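Side-chain contacts in cGAS/DncV-like nucleotidyltransferase in E. coli homolog (Elizabethkingia meningoseptica ATCC 13253 = NBRC 12535, PDB 6E0O), which synthesises cyclic dinucleotide second messengers, such as 3',3'-c-di-AMP, with which a bacterial CBASS system answers infection by bacteriophage: residues 50-55 against 173-178; 180-183 against 188-191. All coordinates share one frame; numbering follows the deposited sequence. Where two conformers were deposited one is given.

Contact 1: residues 50-55 against 173-178; sequences YRNNTN and QHYSNG
His174 meets the carboxamide of Asn52 from the wall of helix 171-184, ring and amide planes inclined by 44°. The approach of Asn52 ND2 to His174 CD2, at 3.4 Å, is oblique, while the amide oxygen OD1 comes to the ring edge, in its plane. ND2 also lies near His174 NE2, but the angle is too poor for a hydrogen bond; NE2 is instead bound to Glu220 on helix 216-224, which probably sets the rotation of the imidazole. Next along the helix, Tyr175 does two jobs. A water links its backbone loosely to Asn52: the water gives one proton to Tyr175 O at 2.9 Å and a second, weakly, to Asn52 OD1 at 3.4 Å. The same OD1 rests 3.6 Å from Tyr175 CA, at the edge of the phenol ring. That ring carries the guanidinium of Arg51 on one face, an off-centre cation-pi stack with planes 29° apart. Arg51 NE sits 3.7 Å from Tyr175 CD1, and Arg51 NH2 is equally far from Tyr175 CD2, so the cation lies over the CB side of the ring and not over its hydroxyl. A bend at chi2 of Arg51 (72°) folds the chain back across the tyrosine. The guanidinium is gripped at its nitrogens too: NH2 forms a salt bridge to Glu172, and NH1 bonds to Leu46 O. Arg51 O also touches the ring, 3.5 Å from Tyr175 CE1. Arg51 and Asn52 belong, with Gly48, Ser49 and Tyr50, to the probable GTP site, although here their side chains turn to helix 171-184. This short helix with its Gly-Ser start, ahead of the metal-binding aspartates Asp61 and Asp63, is the signature of the nucleotidyltransferase fold, and here helix 171-184 packs against its last residues.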
loop_
_atom_site.group_PDB
_atom_site.type_symbol
_atom_site.label_atom_id
_atom_site.label_comp_id
_atom_site.label_asym_id
_atom_site.label_seq_id
_atom_site.Cartn_x
_atom_site.Cartn_y
_atom_site.Cartn_z
ATOM N N TYR A 50 -6.774 -1.749 0.637
ATOM C CA TYR A 50 -8.208 -1.490 0.573
ATOM C C TYR A 50 -8.483 -0.092 0.033
ATOM O O TYR A 50 -9.456 0.109 -0.699
ATOM C CB TYR A 50 -8.859 -1.687 1.937
ATOM C CG TYR A 50 -9.154 -3.129 2.284
ATOM C CD1 TYR A 50 -8.221 -3.908 2.946
ATOM C CD2 TYR A 50 -10.374 -3.702 1.967
ATOM C CE1 TYR A 50 -8.495 -5.221 3.289
ATOM C CE2 TYR A 50 -10.663 -5.008 2.311
ATOM C CZ TYR A 50 -9.718 -5.767 2.959
ATOM O OH TYR A 50 -10.018 -7.067 3.290
ATOM N N ARG A 51 -7.642 0.882 0.386
ATOM C CA ARG A 51 -7.820 2.236 -0.127
ATOM C C ARG A 51 -7.555 2.294 -1.629
ATOM O O ARG A 51 -8.310 2.916 -2.386
ATOM C CB ARG A 51 -6.878 3.196 0.601
ATOM C CG ARG A 51 -6.964 4.634 0.111
ATOM C CD ARG A 51 -8.247 5.297 0.535
ATOM N NE ARG A 51 -8.414 6.621 -0.060
ATOM C CZ ARG A 51 -7.877 7.741 0.417
ATOM N NH1 ARG A 51 -7.109 7.719 1.500
ATOM N NH2 ARG A 51 -8.090 8.890 -0.202
ATOM N N ASN A 52 -6.479 1.666 -2.072
ATOM C CA ASN A 52 -6.057 1.737 -3.462
ATOM C C ASN A 52 -6.656 0.633 -4.319
ATOM O O ASN A 52 -6.412 0.610 -5.534
ATOM C CB ASN A 52 -4.533 1.695 -3.524
ATOM C CG ASN A 52 -3.900 2.768 -2.667
ATOM O OD1 ASN A 52 -4.308 3.922 -2.710
ATOM N ND2 ASN A 52 -2.901 2.390 -1.881
ATOM N N ASN A 53 -7.434 -0.260 -3.716
ATOM C CA ASN A 53 -8.112 -1.353 -4.408
ATOM C C ASN A 53 -7.134 -2.301 -5.102
ATOM O O ASN A 53 -7.314 -2.670 -6.262
ATOM C CB ASN A 53 -9.175 -0.848 -5.382
ATOM C CG ASN A 53 -10.216 -1.903 -5.685
ATOM O OD1 ASN A 53 -10.515 -2.760 -4.846
ATOM N ND2 ASN A 53 -10.777 -1.853 -6.883
ATOM N N THR A 54 -6.117 -2.734 -4.364
ATOM C CA THR A 54 -5.101 -3.634 -4.895
ATOM C C THR A 54 -5.005 -4.949 -4.121
ATOM O O THR A 54 -3.972 -5.611 -4.183
ATOM C CB THR A 54 -3.749 -2.925 -4.915
ATOM O OG1 THR A 54 -3.432 -2.509 -3.583
ATOM C CG2 THR A 54 -3.774 -1.721 -5.839
ATOM N N ASN A 55 -6.067 -5.370 -3.440
ATOM C CA ASN A 55 -6.029 -6.621 -2.691
ATOM C C ASN A 55 -6.140 -7.823 -3.618
ATOM O O ASN A 55 -6.979 -7.847 -4.518
ATOM C CB ASN A 55 -7.233 -6.706 -1.756
ATOM C CG ASN A 55 -7.022 -6.002 -0.462
ATOM O OD1 ASN A 55 -6.008 -6.190 0.208
ATOM N ND2 ASN A 55 -7.985 -5.173 -0.091
ATOM N N GLN A 173 -2.170 11.608 -1.958
ATOM C CA GLN A 173 -1.572 11.804 -3.269
ATOM C C GLN A 173 -1.286 10.470 -3.955
ATOM O O GLN A 173 -1.437 10.345 -5.176
ATOM C CB GLN A 173 -0.298 12.628 -3.107
ATOM C CG GLN A 173 -0.524 14.037 -2.531
ATOM C CD GLN A 173 -0.450 14.158 -1.001
ATOM O OE1 GLN A 173 -0.697 13.209 -0.261
ATOM N NE2 GLN A 173 -0.112 15.351 -0.533
ATOM N N HIS A 174 -0.858 9.472 -3.186
ATOM C CA HIS A 174 -0.714 8.120 -3.706
ATOM C C HIS A 174 -2.037 7.610 -4.264
ATOM O O HIS A 174 -2.103 7.100 -5.393
ATOM C CB HIS A 174 -0.243 7.224 -2.562
ATOM C CG HIS A 174 0.000 5.809 -2.957
ATOM N ND1 HIS A 174 1.265 5.305 -3.155
ATOM C CD2 HIS A 174 -0.855 4.782 -3.161
ATOM C CE1 HIS A 174 1.176 4.030 -3.492
ATOM N NE2 HIS A 174 -0.099 3.687 -3.498
ATOM N N TYR A 175 -3.102 7.740 -3.476
ATOM C CA TYR A 175 -4.419 7.291 -3.910
ATOM C C TYR A 175 -4.820 7.992 -5.206
ATOM O O TYR A 175 -5.205 7.350 -6.194
ATOM C CB TYR A 175 -5.476 7.542 -2.813
ATOM C CG TYR A 175 -6.848 7.362 -3.402
ATOM C CD1 TYR A 175 -7.367 6.093 -3.602
ATOM C CD2 TYR A 175 -7.592 8.454 -3.838
ATOM C CE1 TYR A 175 -8.591 5.905 -4.205
ATOM C CE2 TYR A 175 -8.823 8.275 -4.449
ATOM C CZ TYR A 175 -9.313 6.997 -4.624
ATOM O OH TYR A 175 -10.521 6.782 -5.230
ATOM N N SER A 176 -4.733 9.319 -5.226
ATOM C CA SER A 176 -5.256 10.071 -6.362
ATOM C C SER A 176 -4.455 9.803 -7.631
ATOM O O SER A 176 -5.037 9.626 -8.710
ATOM C CB SER A 176 -5.243 11.557 -6.035
ATOM O OG SER A 176 -6.105 11.806 -4.945
ATOM N N ASN A 177 -3.131 9.790 -7.523
ATOM C CA ASN A 177 -2.313 9.583 -8.712
ATOM C C ASN A 177 -2.474 8.173 -9.264
ATOM O O ASN A 177 -2.486 7.978 -10.484
ATOM C CB ASN A 177 -0.850 9.899 -8.421
ATOM C CG ASN A 177 -0.593 11.381 -8.287
ATOM O OD1 ASN A 177 -1.446 12.204 -8.621
ATOM N ND2 ASN A 177 0.592 11.730 -7.810
ATOM N N GLY A 178 -2.591 7.172 -8.393
ATOM C CA GLY A 178 -2.780 5.816 -8.881
ATOM C C GLY A 178 -4.130 5.641 -9.548
ATOM O O GLY A 178 -4.258 4.947 -10.559
HETATM O O HOH W 1 -5.284 4.451 -5.896
#

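Contact 2: residues 180-183 against 188-191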
loop_
_atom_site.group_PDB
_atom_site.type_symbol
_atom_site.label_atom_id
_atom_site.label_comp_id
_atom_site.label_asym_id
_atom_site.label_seq_id
_atom_site.Cartn_x
_atom_site.Cartn_y
_atom_site.Cartn_z
ATOM N N GLU A 180 -5.842 8.051 -11.049
ATOM C CA GLU A 180 -5.745 8.728 -12.338
ATOM C C GLU A 180 -5.049 7.850 -13.378
ATOM O O GLU A 180 -5.512 7.731 -14.521
ATOM C CB GLU A 180 -5.014 10.059 -12.157
ATOM C CG GLU A 180 -4.907 10.886 -13.425
ATOM C CD GLU A 180 -6.227 11.496 -13.861
ATOM O OE1 GLU A 180 -7.159 11.571 -13.038
ATOM O OE2 GLU A 180 -6.329 11.895 -15.038
ATOM N N LYS A 181 -3.931 7.228 -13.007
ATOM C CA LYS A 181 -3.218 6.411 -13.983
ATOM C C LYS A 181 -4.068 5.233 -14.436
ATOM O O LYS A 181 -4.114 4.915 -15.634
ATOM C CB LYS A 181 -1.877 5.927 -13.449
ATOM C CG LYS A 181 -1.065 5.233 -14.535
ATOM C CD LYS A 181 0.239 4.697 -13.993
ATOM C CE LYS A 181 1.100 4.045 -15.068
ATOM N NZ LYS A 181 1.723 5.076 -15.943
ATOM N N THR A 182 -4.755 4.563 -13.506
ATOM C CA THR A 182 -5.579 3.438 -13.942
ATOM C C THR A 182 -6.703 3.919 -14.851
ATOM O O THR A 182 -7.043 3.259 -15.837
ATOM C CB THR A 182 -6.055 2.603 -12.749
ATOM O OG1 THR A 182 -5.934 1.222 -13.125
ATOM C CG2 THR A 182 -7.456 2.903 -12.329
ATOM N N ASN A 183 -7.249 5.092 -14.566
ATOM C CA ASN A 183 -8.295 5.635 -15.423
ATOM C C ASN A 183 -7.799 5.955 -16.821
ATOM O O ASN A 183 -8.603 5.954 -17.756
ATOM C CB ASN A 183 -8.911 6.869 -14.768
ATOM C CG ASN A 183 -9.756 6.528 -13.546
ATOM O OD1 ASN A 183 -10.064 5.367 -13.290
ATOM N ND2 ASN A 183 -10.130 7.545 -12.792
ATOM N N LEU A 188 -5.745 -0.833 -16.733
ATOM C CA LEU A 188 -4.702 -1.847 -16.685
ATOM C C LEU A 188 -3.610 -1.543 -15.665
ATOM O O LEU A 188 -2.951 -2.478 -15.221
ATOM C CB LEU A 188 -4.125 -2.091 -18.080
ATOM C CG LEU A 188 -5.117 -2.733 -19.050
ATOM C CD1 LEU A 188 -4.573 -2.656 -20.465
ATOM C CD2 LEU A 188 -5.408 -4.174 -18.664
ATOM N N TYR A 189 -3.410 -0.284 -15.258
ATOM C CA TYR A 189 -2.376 -0.008 -14.260
ATOM C C TYR A 189 -2.591 -0.863 -13.001
ATOM O O TYR A 189 -1.713 -1.634 -12.586
ATOM C CB TYR A 189 -2.307 1.496 -13.920
ATOM C CG TYR A 189 -1.552 1.750 -12.632
ATOM C CD1 TYR A 189 -0.236 1.331 -12.488
ATOM C CD2 TYR A 189 -2.168 2.361 -11.550
ATOM C CE1 TYR A 189 0.439 1.511 -11.308
ATOM C CE2 TYR A 189 -1.488 2.544 -10.356
ATOM C CZ TYR A 189 -0.187 2.123 -10.244
ATOM O OH TYR A 189 0.474 2.300 -9.048
ATOM N N LYS A 190 -3.770 -0.756 -12.374
ATOM C CA LYS A 190 -3.974 -1.502 -11.135
ATOM C C LYS A 190 -4.117 -2.995 -11.397
ATOM O O LYS A 190 -3.747 -3.807 -10.550
ATOM C CB LYS A 190 -5.169 -0.968 -10.344
ATOM C CG LYS A 190 -4.904 0.410 -9.759
ATOM C CD LYS A 190 -6.002 0.888 -8.844
ATOM C CE LYS A 190 -5.659 2.256 -8.274
ATOM N NZ LYS A 190 -6.760 2.731 -7.393
ATOM N N ARG A 191 -4.649 -3.373 -12.561
ATOM C CA ARG A 191 -4.748 -4.789 -12.907
ATOM C C ARG A 191 -3.371 -5.426 -13.012
ATOM O O ARG A 191 -3.171 -6.553 -12.551
ATOM C CB ARG A 191 -5.574 -4.944 -14.184
ATOM C CG ARG A 191 -7.028 -4.678 -13.894
ATOM C CD ARG A 191 -7.901 -4.662 -15.108
ATOM N NE ARG A 191 -9.220 -4.159 -14.734
ATOM C CZ ARG A 191 -10.224 -4.008 -15.578
ATOM N NH1 ARG A 191 -10.061 -4.340 -16.849
ATOM N NH2 ARG A 191 -11.373 -3.515 -15.151
#
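Tyr189 sends its ring back toward the preceding helix because CG stands anti to the backbone N (chi1 163°), and Lys181 has CG anti to its own N as well, so that its aliphatic chain crosses the phenol at about a right angle. These residues belong to a helix-loop-helix junction, in which helices 171-184 and 188-205 follow one another after a short connection, and they fill the inner corner between them. The lysine methylenes do the touching: Lys181 CD lies over one face of the Tyr189 ring, 3.9 Å from its centroid, in a CH-pi contact displaced toward the rim, and is 3.7 Å from Tyr189 CG. CB and CG of the lysine follow the near side of the same ring. Beyond CD the chain bends at chi4, and NZ goes to Asn228 OD1 and Val226 O, with a cation-pi contact to Tyr224 besides; the tyrosine hydroxyl is likewise occupied, by Glu220 O. Both polar ends are therefore satisfied outside the corner, leaving the carbon parts of Lys181 and Tyr189 to meet each other. On the other flank Thr182 wedges between Tyr189 and Lys190. Its OG1 lies 3.7 Å from Tyr189 CB and 3.6 Å from Lys190 CG. Its chi1 of -138° is away from a staggered position, probably a modest strain, and places OG1 at the start of helix 188-205. There Tyr189 N binds another threonine oxygen, Thr185 OG1. Lys190, its chain extended beyond CG, runs on past Thr182 toward Asn52. Its own amide makes the bond that ties the helices directly, Lys190 N to Thr182 OG1, 3.0 Å long and nearly straight at 168°.

The two contacts lie in series along the chain and share helix 171-184: contact 1 uses its beginning and middle, contact 2 its last turn and the start of helix 188-205. Their centres are about 10 Å apart, and contact 1 is the nearer to the centre of the chain. They meet directly, where Lys190 NZ reaches Asn52 O at 2.8 Å, a probable hydrogen bond, and where Gly178 O packs on Tyr189 CD2. Helix 48-52, part of the predicted GTP site, is thus tied to both of the consecutive helices, which join this piece of the catalytic fold to the helical part of the enzyme.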